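Local coordinates for oxygen-independent coproporphyrinogen III oxidase (Escherichia coli, PDB 1OLT), which catalyses the anaerobic, S-adenosylmethionine-dependent oxidative decarboxylation of two propionate groups of coproporphyrinogen III, giving the vinyl groups of protoporphyrinogen IX in heme biosynthesis, at residues Ile6-Ala11 with Gln265-Leu270; Val105-Trp110 with Gly312-Gly317; Tyr242-Leu245 with Ala251-Lys254; Ser327-Ile332 with Tyr336-Lys341. All blocks are in the same frame, centred on the assembly; numbering follows the deposited sequence. Where two conformers were deposited one is given.

Contact 1. Residues Ile6-Ala11 with Gln265-Leu270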
# COMPACT_ATOMS: atom_id res chain seq x y z
N ILE A 6 0.28 21.86 2.44
CA ILE A 6 -1.11 21.92 2.00
C ILE A 6 -1.80 23.19 2.53
O ILE A 6 -1.50 23.67 3.61
CB ILE A 6 -1.99 20.62 2.32
CG1 ILE A 6 -2.50 20.62 3.75
CG2 ILE A 6 -1.21 19.33 2.03
CD1 ILE A 6 -3.87 21.18 3.95
N ASP A 7 -2.67 23.77 1.72
CA ASP A 7 -3.51 24.87 2.16
C ASP A 7 -4.94 24.39 2.01
O ASP A 7 -5.42 24.17 0.90
CB ASP A 7 -3.28 26.14 1.34
CG ASP A 7 -4.46 27.11 1.41
OD1 ASP A 7 -4.95 27.37 2.53
OD2 ASP A 7 -4.95 27.65 0.39
N TRP A 8 -5.59 24.23 3.15
CA TRP A 8 -6.95 23.70 3.22
C TRP A 8 -7.98 24.68 2.67
O TRP A 8 -7.98 25.84 3.07
CB TRP A 8 -7.28 23.38 4.67
CG TRP A 8 -8.60 22.75 4.86
CD1 TRP A 8 -9.80 23.38 5.09
CD2 TRP A 8 -8.89 21.35 4.90
NE1 TRP A 8 -10.81 22.46 5.24
CE2 TRP A 8 -10.27 21.20 5.14
CE3 TRP A 8 -8.11 20.19 4.77
CZ2 TRP A 8 -10.88 19.96 5.24
CZ3 TRP A 8 -8.72 18.96 4.87
CH2 TRP A 8 -10.08 18.85 5.09
N ASP A 9 -8.85 24.21 1.79
CA ASP A 9 -9.92 25.02 1.18
C ASP A 9 -11.26 24.26 1.18
O ASP A 9 -11.53 23.53 0.25
CB ASP A 9 -9.53 25.37 -0.26
CG ASP A 9 -10.42 26.48 -0.88
OD1 ASP A 9 -11.58 26.20 -1.27
OD2 ASP A 9 -10.01 27.64 -1.05
N LEU A 10 -12.06 24.44 2.24
CA LEU A 10 -13.36 23.73 2.39
C LEU A 10 -14.21 23.69 1.11
O LEU A 10 -14.78 22.63 0.77
CB LEU A 10 -14.22 24.38 3.48
CG LEU A 10 -13.89 24.07 4.95
CD1 LEU A 10 -14.48 25.15 5.88
CD2 LEU A 10 -14.38 22.63 5.39
N ALA A 11 -14.29 24.83 0.42
CA ALA A 11 -15.14 24.97 -0.76
C ALA A 11 -14.65 24.13 -1.93
O ALA A 11 -15.44 23.42 -2.56
CB ALA A 11 -15.28 26.43 -1.17
N GLN A 265 -17.81 16.23 10.16
CA GLN A 265 -16.95 15.69 11.18
C GLN A 265 -15.68 15.05 10.55
O GLN A 265 -14.55 15.28 11.05
CB GLN A 265 -17.70 14.75 12.13
CG GLN A 265 -18.62 15.43 13.19
CD GLN A 265 -19.41 14.39 14.00
OE1 GLN A 265 -19.88 13.39 13.45
NE2 GLN A 265 -19.52 14.60 15.29
N LYS A 266 -15.84 14.30 9.46
CA LYS A 266 -14.69 13.63 8.85
C LYS A 266 -13.70 14.66 8.24
O LYS A 266 -12.49 14.46 8.27
CB LYS A 266 -15.12 12.58 7.81
CG LYS A 266 -15.98 11.46 8.34
CD LYS A 266 -16.19 10.29 7.25
CE LYS A 266 -14.84 9.53 6.89
NZ LYS A 266 -14.93 8.11 6.13
N LEU A 267 -14.23 15.73 7.69
CA LEU A 267 -13.42 16.81 7.16
C LEU A 267 -12.68 17.52 8.27
O LEU A 267 -11.53 17.88 8.08
CB LEU A 267 -14.23 17.88 6.40
CG LEU A 267 -14.86 17.42 5.08
CD1 LEU A 267 -15.64 18.49 4.43
CD2 LEU A 267 -13.80 16.90 4.14
N ASP A 268 -13.33 17.73 9.40
CA ASP A 268 -12.69 18.39 10.53
C ASP A 268 -11.59 17.44 11.11
O ASP A 268 -10.52 17.90 11.44
CB ASP A 268 -13.66 18.78 11.61
CG ASP A 268 -14.54 19.95 11.21
OD1 ASP A 268 -14.29 20.67 10.16
OD2 ASP A 268 -15.51 20.23 11.91
N ILE A 269 -11.85 16.14 11.16
CA ILE A 269 -10.83 15.15 11.58
C ILE A 269 -9.64 15.24 10.69
O ILE A 269 -8.50 15.30 11.17
CB ILE A 269 -11.35 13.80 11.65
CG1 ILE A 269 -12.33 13.70 12.79
CG2 ILE A 269 -10.15 12.75 11.86
CD1 ILE A 269 -13.17 12.40 12.76
N LEU A 270 -9.85 15.31 9.39
CA LEU A 270 -8.75 15.28 8.47
C LEU A 270 -7.95 16.58 8.54
O LEU A 270 -6.73 16.53 8.58
CB LEU A 270 -9.22 15.04 7.06
CG LEU A 270 -8.10 15.05 6.03
CD1 LEU A 270 -7.04 14.05 6.37
CD2 LEU A 270 -8.63 14.83 4.65
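Trp8 reaches from an irregular N-terminal segment to the helix carrying Leu267 and Leu270. Its CB points toward the helix. CG stands anti to the backbone N, with chi1 -176°, and this carries the indole outward from its own chain. The six-membered part of the ring makes the contact. CZ2 lies 4.1 Å from Leu267 CB. The next atom, CH2, is 3.5 Å from the backbone oxygen Leu267 O, which meets the ring obliquely. CZ3 then sits 4.1 Å from Leu270 CG, and Leu270 CD2 is equally close to it. Leu270 CG lies at the ring edge, near the ring plane. The indole therefore ends against two side chains one helical turn apart. The side chains of Trp8 and Leu267 cross at about a right angle. Leu10 adds a looser touch, with its CD2 4.4 Å from Leu267 CD1. That same CD2 also lies in the plane of the indole, at its edge. The side chains meet through apolar atoms, and the contact lies at the surface, away from the annotated sites. Asp7 and Asp9 form salt bridges with Lys428 nearby. Leu270 touches Tyr212 of strand 207-212, and Ile269 packs on helix 219-232, so the N-terminal segment lies against the helical layer outside the barrel strands.

Contact 2. Residues Val105-Trp110 with Gly312-Gly317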
# COMPACT_ATOMS: atom_id res chain seq x y z
N VAL A 105 17.30 -9.33 -5.66
CA VAL A 105 16.13 -8.89 -4.93
C VAL A 105 16.55 -7.70 -4.06
O VAL A 105 17.47 -7.81 -3.27
CB VAL A 105 15.53 -10.01 -4.12
CG1 VAL A 105 14.48 -9.47 -3.27
CG2 VAL A 105 14.97 -11.08 -5.10
N SER A 106 15.91 -6.56 -4.27
CA SER A 106 16.18 -5.35 -3.53
C SER A 106 15.13 -5.09 -2.45
O SER A 106 15.31 -4.23 -1.57
CB SER A 106 16.23 -4.15 -4.50
OG SER A 106 14.98 -4.00 -5.17
N GLN A 107 14.05 -5.85 -2.50
CA GLN A 107 12.87 -5.57 -1.66
C GLN A 107 12.01 -6.82 -1.38
O GLN A 107 11.71 -7.55 -2.33
CB GLN A 107 12.04 -4.58 -2.41
CG GLN A 107 11.06 -3.82 -1.62
CD GLN A 107 10.45 -2.61 -2.46
OE1 GLN A 107 10.86 -1.46 -2.29
NE2 GLN A 107 9.48 -2.93 -3.35
N LEU A 108 11.59 -7.03 -0.13
CA LEU A 108 10.63 -8.06 0.22
C LEU A 108 9.70 -7.46 1.25
O LEU A 108 10.15 -6.86 2.22
CB LEU A 108 11.34 -9.27 0.85
CG LEU A 108 10.48 -10.31 1.58
CD1 LEU A 108 9.56 -10.97 0.62
CD2 LEU A 108 11.37 -11.29 2.28
N HIS A 109 8.40 -7.69 1.07
CA HIS A 109 7.41 -7.33 2.02
C HIS A 109 6.38 -8.45 2.19
O HIS A 109 5.96 -9.09 1.21
CB HIS A 109 6.69 -6.11 1.59
CG HIS A 109 5.65 -5.64 2.55
ND1 HIS A 109 5.90 -4.69 3.48
CD2 HIS A 109 4.38 -6.04 2.76
CE1 HIS A 109 4.80 -4.45 4.19
NE2 HIS A 109 3.86 -5.24 3.76
N TRP A 110 6.00 -8.66 3.44
CA TRP A 110 4.92 -9.54 3.76
C TRP A 110 3.75 -8.66 4.22
O TRP A 110 3.87 -7.90 5.17
CB TRP A 110 5.28 -10.50 4.89
CG TRP A 110 6.39 -11.53 4.57
CD1 TRP A 110 7.09 -11.66 3.40
CD2 TRP A 110 6.92 -12.52 5.46
NE1 TRP A 110 8.03 -12.65 3.51
CE2 TRP A 110 7.95 -13.21 4.76
CE3 TRP A 110 6.63 -12.91 6.76
CZ2 TRP A 110 8.69 -14.23 5.34
CZ3 TRP A 110 7.40 -13.95 7.34
CH2 TRP A 110 8.38 -14.59 6.64
N GLY A 312 2.51 0.88 -1.53
CA GLY A 312 2.54 2.32 -1.25
C GLY A 312 3.76 3.03 -1.76
O GLY A 312 4.41 2.61 -2.73
N TYR A 313 4.08 4.17 -1.14
CA TYR A 313 5.22 4.93 -1.59
C TYR A 313 6.55 4.20 -1.35
O TYR A 313 6.68 3.46 -0.39
CB TYR A 313 5.24 6.26 -0.87
CG TYR A 313 4.20 7.24 -1.35
CD1 TYR A 313 4.16 7.67 -2.66
CD2 TYR A 313 3.31 7.76 -0.47
CE1 TYR A 313 3.21 8.61 -3.09
CE2 TYR A 313 2.38 8.74 -0.87
CZ TYR A 313 2.33 9.15 -2.18
OH TYR A 313 1.38 10.10 -2.54
N THR A 314 7.52 4.46 -2.22
CA THR A 314 8.81 3.80 -2.14
C THR A 314 9.83 4.55 -2.92
O THR A 314 9.49 5.19 -3.91
CB THR A 314 8.72 2.31 -2.68
OG1 THR A 314 9.99 1.66 -2.55
CG2 THR A 314 8.50 2.29 -4.19
N THR A 315 11.10 4.46 -2.49
CA THR A 315 12.25 4.99 -3.25
C THR A 315 12.68 4.15 -4.47
O THR A 315 13.32 4.64 -5.34
CB THR A 315 13.50 5.12 -2.33
OG1 THR A 315 13.61 3.96 -1.48
CG2 THR A 315 13.32 6.29 -1.36
N GLN A 316 12.31 2.89 -4.49
CA GLN A 316 12.74 1.94 -5.52
C GLN A 316 11.75 1.86 -6.69
O GLN A 316 10.72 1.13 -6.63
CB GLN A 316 12.88 0.56 -4.88
CG GLN A 316 13.87 0.56 -3.68
CD GLN A 316 14.22 -0.86 -3.17
OE1 GLN A 316 14.20 -1.85 -3.96
NE2 GLN A 316 14.54 -0.96 -1.87
N GLY A 317 12.06 2.61 -7.74
CA GLY A 317 11.30 2.55 -8.98
C GLY A 317 11.98 1.68 -10.01
O GLY A 317 13.16 1.33 -9.88
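Ser106 and Gln316 make the shortest polar contact between strand 105-112 and the segment 312-317. Ser106 OG donates to Gln316 OE1 at 2.6 Å. The C=O...donor angle is 159°, and the hydroxyl is slightly tilted from the carbonyl plane. Gln316 NE2 gives a second, weak bond to the backbone oxygen Ser106 O at 3.4 Å. Both ends of the amide thus meet one residue. CG of Gln316 lies beside its backbone N (chi1 -57°), and the chain then runs extended to the strand.

Amide packing is the second element. Gln107 and Gln316 arrive from opposite directions, with Gln107 OE1 3.5 Å from Gln316 CD. Their amide planes are 37° apart. The nitrogen of Gln107 is held by Ser54 of the neighbouring strand 53-62. An alanine in place of Gln316 would probably leave Ser106 OG without this acceptor and open a gap beside the Gln107 amide.

Within its own segment, Thr314 OG1 accepts from Gln316 N at 3.3 Å, in a nearly straight bond. This is an ST turn, which sets the backbone from which Gln316 extends. The arrangement joins a parallel strand of the radical SAM barrel to the loop following the small antiparallel pair 307-308 and 313-314.

Contact 3. Residues Tyr242-Leu245 with Ala251-Lys254. With SAM (S-adenosylmethionine), chain C.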
# COMPACT_ATOMS: atom_id res chain seq x y z
N TYR A 242 -12.04 5.71 6.42
CA TYR A 242 -12.75 4.41 6.50
C TYR A 242 -13.59 4.20 5.25
O TYR A 242 -14.46 4.97 4.95
CB TYR A 242 -13.61 4.35 7.77
CG TYR A 242 -14.47 3.12 7.87
CD1 TYR A 242 -13.94 1.86 7.63
CD2 TYR A 242 -15.82 3.23 8.14
CE1 TYR A 242 -14.76 0.73 7.73
CE2 TYR A 242 -16.63 2.14 8.17
CZ TYR A 242 -16.09 0.88 8.00
OH TYR A 242 -16.93 -0.19 8.01
N ALA A 243 -13.35 3.10 4.55
CA ALA A 243 -14.19 2.73 3.41
C ALA A 243 -15.23 1.70 3.87
O ALA A 243 -14.87 0.56 4.25
CB ALA A 243 -13.34 2.11 2.32
N HIS A 244 -16.48 2.10 3.83
CA HIS A 244 -17.59 1.33 4.42
C HIS A 244 -18.42 0.78 3.27
O HIS A 244 -19.00 1.55 2.51
CB HIS A 244 -18.46 2.26 5.26
CG HIS A 244 -19.55 1.55 6.03
ND1 HIS A 244 -19.29 0.59 6.98
CD2 HIS A 244 -20.90 1.70 6.00
CE1 HIS A 244 -20.44 0.17 7.49
NE2 HIS A 244 -21.42 0.82 6.90
N LEU A 245 -18.43 -0.52 3.08
CA LEU A 245 -19.20 -1.10 1.98
C LEU A 245 -19.69 -2.47 2.46
O LEU A 245 -19.11 -3.48 2.04
CB LEU A 245 -18.33 -1.22 0.68
CG LEU A 245 -19.14 -1.51 -0.61
CD1 LEU A 245 -20.22 -0.54 -0.83
CD2 LEU A 245 -18.18 -1.55 -1.83
N ALA A 251 -18.34 -8.25 7.61
CA ALA A 251 -18.16 -7.85 9.08
C ALA A 251 -18.57 -6.45 9.34
O ALA A 251 -19.05 -6.11 10.44
CB ALA A 251 -16.78 -8.04 9.50
N GLN A 252 -18.48 -5.61 8.29
CA GLN A 252 -18.89 -4.22 8.47
C GLN A 252 -20.38 -4.08 8.74
O GLN A 252 -20.83 -3.02 9.24
CB GLN A 252 -18.47 -3.37 7.27
CG GLN A 252 -16.98 -3.37 6.96
CD GLN A 252 -16.71 -2.53 5.68
OE1 GLN A 252 -17.64 -2.28 4.96
NE2 GLN A 252 -15.48 -2.05 5.48
N ARG A 253 -21.15 -5.14 8.51
CA ARG A 253 -22.58 -5.13 8.91
C ARG A 253 -22.75 -5.03 10.38
O ARG A 253 -23.79 -4.62 10.83
CB ARG A 253 -23.38 -6.32 8.34
CG ARG A 253 -23.20 -6.48 6.84
CD ARG A 253 -23.80 -7.75 6.23
NE ARG A 253 -23.15 -7.94 4.96
CZ ARG A 253 -23.14 -9.06 4.27
NH1 ARG A 253 -23.75 -10.15 4.71
NH2 ARG A 253 -22.45 -9.09 3.16
N LYS A 254 -21.71 -5.35 11.14
CA LYS A 254 -21.76 -5.19 12.61
C LYS A 254 -21.56 -3.78 13.05
O LYS A 254 -21.74 -3.49 14.23
CB LYS A 254 -20.71 -6.11 13.27
CG LYS A 254 -21.08 -7.57 13.08
CD LYS A 254 -20.53 -8.52 14.13
CE LYS A 254 -21.34 -9.85 14.20
NZ LYS A 254 -21.99 -9.95 15.51
N SAM C . -3.23 -7.33 10.09
CA SAM C . -2.42 -6.30 10.72
C SAM C . -3.20 -5.35 11.63
O SAM C . -4.47 -5.26 11.49
OXT SAM C . -2.54 -4.79 12.49
CB SAM C . -1.80 -5.49 9.57
CG SAM C . -2.52 -4.32 8.95
SD SAM C . -3.92 -4.72 7.94
CE SAM C . -3.30 -5.91 6.74
C5' SAM C . -3.87 -3.32 6.69
C4' SAM C . -4.54 -1.95 7.04
O4' SAM C . -5.68 -1.65 6.24
C3' SAM C . -5.10 -1.89 8.44
O3' SAM C . -4.09 -1.77 9.45
C2' SAM C . -6.11 -0.74 8.37
O2' SAM C . -5.52 0.49 8.78
C1' SAM C . -6.44 -0.66 6.90
N9 SAM C . -7.84 -0.90 6.60
C8 SAM C . -8.43 -2.14 6.60
N7 SAM C . -9.70 -2.02 6.25
C5 SAM C . -9.93 -0.69 6.00
C6 SAM C . -11.07 0.03 5.59
N6 SAM C . -12.24 -0.56 5.34
N1 SAM C . -10.95 1.38 5.43
C2 SAM C . -9.73 2.02 5.68
N3 SAM C . -8.63 1.33 6.06
C4 SAM C . -8.74 0.00 6.23
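Gln252 inserts its amide between the backbones of Ala243 and Leu245, and this is the tight part of the contact. Gln252 OE1 accepts from Leu245 N at 2.7 Å. The N-H lies on a lone pair, in the carbonyl plane. Gln252 NE2 donates to Ala243 O at 2.9 Å, and also to Phe68 O. With both ends bonded, the amide cannot readily flip. Its chain is extended beyond CG (chi2 177°), which brings it past Tyr242 OH, 3.3 Å from Gln252 CD. Ring and amide planes stand 66° apart there. Tyr242 OH in turn shares a 2.7 Å hydrogen bond with His244 ND1, in the plane of the imidazole.

The outer side is looser. The partly exposed His244 brings its CE1 to 3.7 Å from the backbone oxygen Gln252 O. Leu245 is exposed, and its CB points away from the Gln252 segment.

A leucine in place of Gln252 would probably leave Leu245 N without its acceptor and Ala243 O and Phe68 O without this donor.

Ala243 carries the ligand end of the arrangement. Its N donates almost straight to adenine N1 of the chain C S-adenosylmethionine, at 176°, and its O accepts from N6 at 3.1 Å. This backbone reading of an adenine edge belongs to the second S-adenosylmethionine site.

Contact 4. Residues Ser327-Ile332 with Tyr336-Lys341. With SAM (S-adenosylmethionine), chain D.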
# COMPACT_ATOMS: atom_id res chain seq x y z
N SER A 327 -4.31 -13.95 -3.64
CA SER A 327 -4.61 -12.59 -4.04
C SER A 327 -3.42 -11.75 -4.50
O SER A 327 -3.64 -10.64 -4.96
CB SER A 327 -5.37 -11.80 -2.98
OG SER A 327 -4.52 -11.25 -1.96
N ALA A 328 -2.20 -12.29 -4.43
CA ALA A 328 -1.01 -11.50 -4.70
C ALA A 328 -0.95 -11.00 -6.11
O ALA A 328 -1.14 -11.74 -7.06
CB ALA A 328 0.25 -12.21 -4.32
N ILE A 329 -0.70 -9.70 -6.22
CA ILE A 329 -0.44 -9.01 -7.51
C ILE A 329 1.02 -8.83 -7.84
O ILE A 329 1.82 -8.44 -6.99
CB ILE A 329 -1.15 -7.65 -7.55
CG1 ILE A 329 -2.66 -7.86 -7.42
CG2 ILE A 329 -0.97 -6.97 -8.90
CD1 ILE A 329 -3.46 -6.55 -6.99
N SER A 330 1.37 -9.13 -9.08
CA SER A 330 2.69 -8.93 -9.65
C SER A 330 2.62 -7.76 -10.66
O SER A 330 1.62 -7.65 -11.34
CB SER A 330 3.13 -10.17 -10.40
OG SER A 330 3.18 -11.33 -9.57
N MET A 331 3.66 -6.92 -10.72
CA MET A 331 3.85 -5.89 -11.72
C MET A 331 5.19 -6.16 -12.42
O MET A 331 6.24 -5.84 -11.91
CB MET A 331 3.87 -4.54 -11.07
CG MET A 331 2.55 -4.33 -10.39
SD MET A 331 2.27 -2.76 -9.48
CE MET A 331 3.89 -2.44 -8.44
N ILE A 332 5.11 -6.79 -13.59
CA ILE A 332 6.30 -7.29 -14.24
C ILE A 332 6.25 -6.96 -15.74
O ILE A 332 5.29 -7.25 -16.40
CB ILE A 332 6.41 -8.84 -14.05
CG1 ILE A 332 6.51 -9.22 -12.55
CG2 ILE A 332 7.63 -9.36 -14.76
CD1 ILE A 332 6.50 -10.70 -12.35
N TYR A 336 0.32 -6.49 -15.39
CA TYR A 336 -0.13 -6.82 -14.06
C TYR A 336 -0.75 -8.24 -14.12
O TYR A 336 -1.41 -8.58 -15.07
CB TYR A 336 -1.15 -5.81 -13.49
CG TYR A 336 -0.71 -4.34 -13.52
CD1 TYR A 336 0.64 -3.99 -13.46
CD2 TYR A 336 -1.64 -3.30 -13.62
CE1 TYR A 336 1.06 -2.65 -13.49
CE2 TYR A 336 -1.24 -1.95 -13.67
CZ TYR A 336 0.13 -1.63 -13.59
OH TYR A 336 0.57 -0.32 -13.65
N ALA A 337 -0.52 -9.03 -13.09
CA ALA A 337 -1.02 -10.39 -12.99
C ALA A 337 -1.37 -10.67 -11.55
O ALA A 337 -0.62 -10.35 -10.64
CB ALA A 337 0.07 -11.36 -13.48
N GLN A 338 -2.49 -11.33 -11.33
CA GLN A 338 -2.93 -11.60 -9.97
C GLN A 338 -3.22 -13.07 -9.79
O GLN A 338 -3.82 -13.70 -10.66
CB GLN A 338 -4.23 -10.85 -9.61
CG GLN A 338 -4.58 -10.84 -8.16
CD GLN A 338 -5.78 -9.95 -7.79
OE1 GLN A 338 -6.61 -9.65 -8.63
NE2 GLN A 338 -5.85 -9.52 -6.51
N ASN A 339 -2.80 -13.57 -8.66
CA ASN A 339 -3.18 -14.90 -8.20
C ASN A 339 -4.65 -14.98 -7.78
O ASN A 339 -5.27 -13.98 -7.37
CB ASN A 339 -2.31 -15.28 -6.99
CG ASN A 339 -0.91 -15.73 -7.38
OD1 ASN A 339 -0.62 -16.06 -8.56
ND2 ASN A 339 -0.00 -15.79 -6.34
N GLN A 340 -5.21 -16.17 -7.92
CA GLN A 340 -6.49 -16.57 -7.30
C GLN A 340 -6.67 -15.88 -5.95
O GLN A 340 -5.79 -15.93 -5.10
CB GLN A 340 -6.53 -18.11 -7.13
CG GLN A 340 -6.45 -18.92 -8.43
CD GLN A 340 -7.65 -18.82 -9.34
OE1 GLN A 340 -8.70 -18.31 -8.96
NE2 GLN A 340 -7.47 -19.26 -10.59
N LYS A 341 -7.83 -15.27 -5.76
CA LYS A 341 -8.16 -14.62 -4.52
C LYS A 341 -8.90 -15.49 -3.51
O LYS A 341 -9.02 -15.12 -2.37
CB LYS A 341 -8.94 -13.29 -4.77
CG LYS A 341 -10.37 -13.40 -5.20
CD LYS A 341 -10.92 -12.00 -5.70
CE LYS A 341 -10.91 -10.92 -4.60
NZ LYS A 341 -10.89 -9.52 -5.17
N SAM D . -5.71 -1.74 0.94
CA SAM D . -5.97 -0.97 2.17
C SAM D . -7.17 -0.01 1.99
O SAM D . -8.19 -0.04 2.71
OXT SAM D . -7.22 0.86 1.10
CB SAM D . -4.69 -0.22 2.61
CG SAM D . -3.51 -1.11 3.09
SD SAM D . -2.11 -1.21 1.92
CE SAM D . -0.95 0.02 2.62
C5' SAM D . -1.13 -2.74 2.22
C4' SAM D . -1.95 -3.99 1.96
O4' SAM D . -2.21 -4.01 0.57
C3' SAM D . -1.22 -5.31 2.25
O3' SAM D . -1.19 -5.59 3.64
C2' SAM D . -2.01 -6.23 1.37
O2' SAM D . -3.26 -6.49 1.95
C1' SAM D . -2.21 -5.38 0.11
N9 SAM D . -1.14 -5.54 -0.85
C8 SAM D . 0.05 -4.91 -0.87
N7 SAM D . 0.79 -5.38 -1.95
C5 SAM D . 0.07 -6.28 -2.58
C6 SAM D . 0.32 -7.05 -3.68
N6 SAM D . 1.43 -6.98 -4.39
N1 SAM D . -0.65 -7.91 -4.05
C2 SAM D . -1.81 -8.02 -3.37
N3 SAM D . -2.05 -7.28 -2.28
C4 SAM D . -1.12 -6.42 -1.89
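Ile329 and Gln338 face each other across an antiparallel hairpin, as a non-hydrogen-bonded pair, and Ile329 also holds the adenine of the chain D S-adenosylmethionine. Ile329 N donates to adenine N1 at 2.8 Å. Ile329 O accepts from N6 at 3.0 Å. Both bonds are close to straight.

The next shell fixes this strand against its partner. Ser330 and Ala337 form a hydrogen-bonded pair, with Ser330 N reaching Ala337 O at 2.8 Å. Asn339 N bonds Ala328 O just before the strand. Gln338 CG stands anti to its backbone N (chi1 -167°), and the extended chain passes obliquely across Ile329, with Gln338 CG 3.6 Å from Ile329 CG1. Gln338 NE2 then donates to Ser327 O at 2.9 Å, in the plane of its own amide. Arg359 holds the other end of that amide, Gln338 OE1.

Farther along, on the same sheet face as Ile329, Met331 lies against Tyr336. Met331 CG touches Tyr336 CD1 at 3.6 Å. The sulfur SD is 4.8 Å from the ring centroid and 36° off the ring normal, an oblique Met-aromatic contact. Tyr336 OH bonds Tyr26 O, and strand 357-362 flanks the hairpin. The whole is a beta hairpin in which one residue, Ile329, offers its backbone N and O to the adenine, in the first S-adenosylmethionine site.

In the fold
From the N terminus, residues 6-11 close a long loop on helix 263-279 at contact 1. Contact 2 closes a loop of about 200 residues, from strand 105-112 inside that first loop to 312-317 beyond it, so contacts 1 and 2 cross. Contact 3 is a short local closure in the loop after strand 236-241, nested inside both. It touches contact 1 where Lys266 NZ comes 3.4 Å from Tyr242 O. Contact 4 follows in series and closes the tight turn of the hairpin 329-332 and 335-339, its centre about 16 Å from that of contact 2. Contacts 1 and 2 tie distant segments to the radical SAM core, while contacts 3 and 4 each belong to one S-adenosylmethionine site.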